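Local structure of arginine--tRNA ligase (Campylobacter jejuni, 3FNR) at residues E124-E129 with A140-D145. The protein catalyses the ATP-dependent attachment of L-arginine to tRNA(Arg), releasing AMP and diphosphate. The protein carries 1 engineered substitution. Residues are numbered along the deposited sequence; the frame is centred on the assembly and turned at random.
Sequences EKFGKE and ADWAKD
Phe126 and Trp142 form a T-shaped (edge-to-face) aromatic pair between two helices that follow one another in the catalytic domain of this class I synthetase. Phe126 gives the edge and the indole of Trp142 the face. The phenyl centroid lies 5.0 Å from that of the five-membered indole ring, and the planes stand at 81°. Two atoms of the phenyl rim do the touching. Phe126 CE2 sits 3.8 Å from Trp142 CD2, above the indole and displaced toward its rim. Phe126 CZ lies 3.8 Å from Trp142 CG. The contact is probably mainly dispersive, with a small electrostatic share likely from the phenyl-edge hydrogens facing the indole pi cloud.

Lys125 backs the phenyl ring and only skirts the indole. Lys125 CG covers one face of the Phe126 ring, over its centre. Lys125 CG also approaches the indole obliquely, 4.3 Å from Trp142 NE1. In Trp142, CG is anti to the backbone N (chi1 172°), which carries the indole out toward helix 113-126. There it also packs on Leu118, Glu121 and Ala122. Phe126 stacks further with Phe130, just beyond the helix end. Helix 113-126 ends before Gly127, whose positive phi (83°) takes the chain out of helical geometry.

On helix 136-157, Ala140 and Ala143 pack on helix 80-98, so this helix joins two helical neighbours. Asp141 OD1 forms a salt bridge with Arg169. The centre of the contact lies about 31 Å from the centre of the chain, at the protein surface. Lys144 NZ forms a salt bridge with OD1 of its sequence neighbour Asp145, 3.0 Å away.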
loop_
_atom_site.group_PDB
_atom_site.type_symbol
_atom_site.label_atom_id
_atom_site.label_comp_id
_atom_site.label_asym_id
_atom_site.label_seq_id
_atom_site.Cartn_x
_atom_site.Cartn_y
_atom_site.Cartn_z
ATOM N N GLU A 124 -24.624 -0.512 -24.200
ATOM C CA GLU A 124 -24.605 -1.842 -24.807
ATOM C C GLU A 124 -25.354 -2.878 -23.967
ATOM O O GLU A 124 -26.006 -3.774 -24.509
ATOM C CB GLU A 124 -23.158 -2.298 -25.019
ATOM C CG GLU A 124 -22.980 -3.312 -26.137
ATOM C CD GLU A 124 -23.300 -2.735 -27.504
ATOM O OE1 GLU A 124 -24.094 -3.360 -28.239
ATOM O OE2 GLU A 124 -22.767 -1.652 -27.837
ATOM N N LYS A 125 -25.256 -2.740 -22.647
ATOM C CA LYS A 125 -25.848 -3.680 -21.696
ATOM C C LYS A 125 -27.353 -3.455 -21.519
ATOM O O LYS A 125 -28.142 -4.403 -21.556
ATOM C CB LYS A 125 -25.104 -3.585 -20.348
ATOM C CG LYS A 125 -25.835 -4.119 -19.112
ATOM C CD LYS A 125 -25.677 -5.614 -18.944
ATOM C CE LYS A 125 -26.233 -6.071 -17.604
ATOM N NZ LYS A 125 -26.119 -7.548 -17.440
ATOM N N PHE A 126 -27.741 -2.196 -21.342
ATOM C CA PHE A 126 -29.101 -1.860 -20.938
ATOM C C PHE A 126 -30.010 -1.438 -22.086
ATOM O O PHE A 126 -31.231 -1.581 -21.995
ATOM C CB PHE A 126 -29.073 -0.778 -19.858
ATOM C CG PHE A 126 -28.478 -1.239 -18.559
ATOM C CD1 PHE A 126 -29.179 -2.111 -17.728
ATOM C CD2 PHE A 126 -27.219 -0.802 -18.162
ATOM C CE1 PHE A 126 -28.632 -2.544 -16.524
ATOM C CE2 PHE A 126 -26.666 -1.224 -16.960
ATOM C CZ PHE A 126 -27.373 -2.099 -16.139
ATOM N N GLY A 127 -29.416 -0.909 -23.152
ATOM C CA GLY A 127 -30.177 -0.395 -24.287
ATOM C C GLY A 127 -30.674 1.023 -24.065
ATOM O O GLY A 127 -30.746 1.493 -22.929
ATOM N N LYS A 128 -31.036 1.683 -25.166
ATOM C CA LYS A 128 -31.467 3.090 -25.200
ATOM C C LYS A 128 -32.629 3.416 -24.259
ATOM O O LYS A 128 -32.659 4.491 -23.651
ATOM C CB LYS A 128 -31.847 3.454 -26.640
ATOM C CG LYS A 128 -31.945 4.944 -26.943
ATOM C CD LYS A 128 -31.793 5.191 -28.442
ATOM C CE LYS A 128 -33.098 5.004 -29.210
ATOM N NZ LYS A 128 -33.802 6.301 -29.400
ATOM N N GLU A 129 -33.553 2.463 -24.146
ATOM C CA GLU A 129 -34.791 2.574 -23.368
ATOM C C GLU A 129 -34.570 2.867 -21.883
ATOM O O GLU A 129 -35.344 3.613 -21.272
ATOM C CB GLU A 129 -35.597 1.274 -23.498
ATOM C CG GLU A 129 -35.458 0.568 -24.851
ATOM C CD GLU A 129 -35.723 -0.928 -24.771
ATOM O OE1 GLU A 129 -34.838 -1.707 -25.188
ATOM O OE2 GLU A 129 -36.810 -1.327 -24.292
ATOM N N ALA A 140 -26.174 3.284 -11.138
ATOM C CA ALA A 140 -25.144 3.502 -10.126
ATOM C C ALA A 140 -24.673 2.217 -9.447
ATOM O O ALA A 140 -23.480 2.059 -9.221
ATOM C CB ALA A 140 -25.619 4.502 -9.100
ATOM N N ASP A 141 -25.601 1.311 -9.134
ATOM C CA ASP A 141 -25.260 0.007 -8.546
ATOM C C ASP A 141 -24.394 -0.840 -9.475
ATOM O O ASP A 141 -23.408 -1.449 -9.037
ATOM C CB ASP A 141 -26.521 -0.784 -8.180
ATOM C CG ASP A 141 -27.253 -0.214 -6.975
ATOM O OD1 ASP A 141 -26.669 0.609 -6.233
ATOM O OD2 ASP A 141 -28.430 -0.591 -6.773
ATOM N N TRP A 142 -24.784 -0.871 -10.752
ATOM C CA TRP A 142 -24.048 -1.575 -11.804
ATOM C C TRP A 142 -22.685 -0.924 -12.014
ATOM O O TRP A 142 -21.684 -1.615 -12.201
ATOM C CB TRP A 142 -24.839 -1.554 -13.119
ATOM C CG TRP A 142 -24.075 -2.088 -14.313
ATOM C CD1 TRP A 142 -23.972 -3.393 -14.704
ATOM C CD2 TRP A 142 -23.318 -1.323 -15.264
ATOM N NE1 TRP A 142 -23.193 -3.493 -15.836
ATOM C CE2 TRP A 142 -22.778 -2.237 -16.201
ATOM C CE3 TRP A 142 -23.043 0.044 -15.416
ATOM C CZ2 TRP A 142 -21.979 -1.828 -17.276
ATOM C CZ3 TRP A 142 -22.244 0.452 -16.481
ATOM C CH2 TRP A 142 -21.720 -0.485 -17.396
ATOM N N ALA A 143 -22.678 0.405 -11.996
ATOM C CA ALA A 143 -21.482 1.198 -12.243
ATOM C C ALA A 143 -20.447 1.055 -11.139
ATOM O O ALA A 143 -19.279 0.813 -11.429
ATOM C CB ALA A 143 -21.843 2.641 -12.415
ATOM N N LYS A 144 -20.886 1.199 -9.886
ATOM C CA LYS A 144 -19.984 1.158 -8.739
ATOM C C LYS A 144 -19.306 -0.202 -8.624
ATOM O O LYS A 144 -18.181 -0.293 -8.129
ATOM C CB LYS A 144 -20.697 1.556 -7.431
ATOM C CG LYS A 144 -21.696 0.544 -6.860
ATOM C CD LYS A 144 -21.100 -0.319 -5.750
ATOM C CE LYS A 144 -22.190 -1.071 -4.988
ATOM N NZ LYS A 144 -22.724 -2.250 -5.707
ATOM N N ASP A 145 -19.998 -1.245 -9.087
ATOM C CA ASP A 145 -19.430 -2.584 -9.159
ATOM C C ASP A 145 -18.356 -2.689 -10.243
ATOM O O ASP A 145 -17.382 -3.421 -10.077
ATOM C CB ASP A 145 -20.526 -3.631 -9.378
ATOM C CG ASP A 145 -21.269 -3.983 -8.092
ATOM O OD1 ASP A 145 -20.639 -3.986 -7.009
ATOM O OD2 ASP A 145 -22.485 -4.267 -8.169
#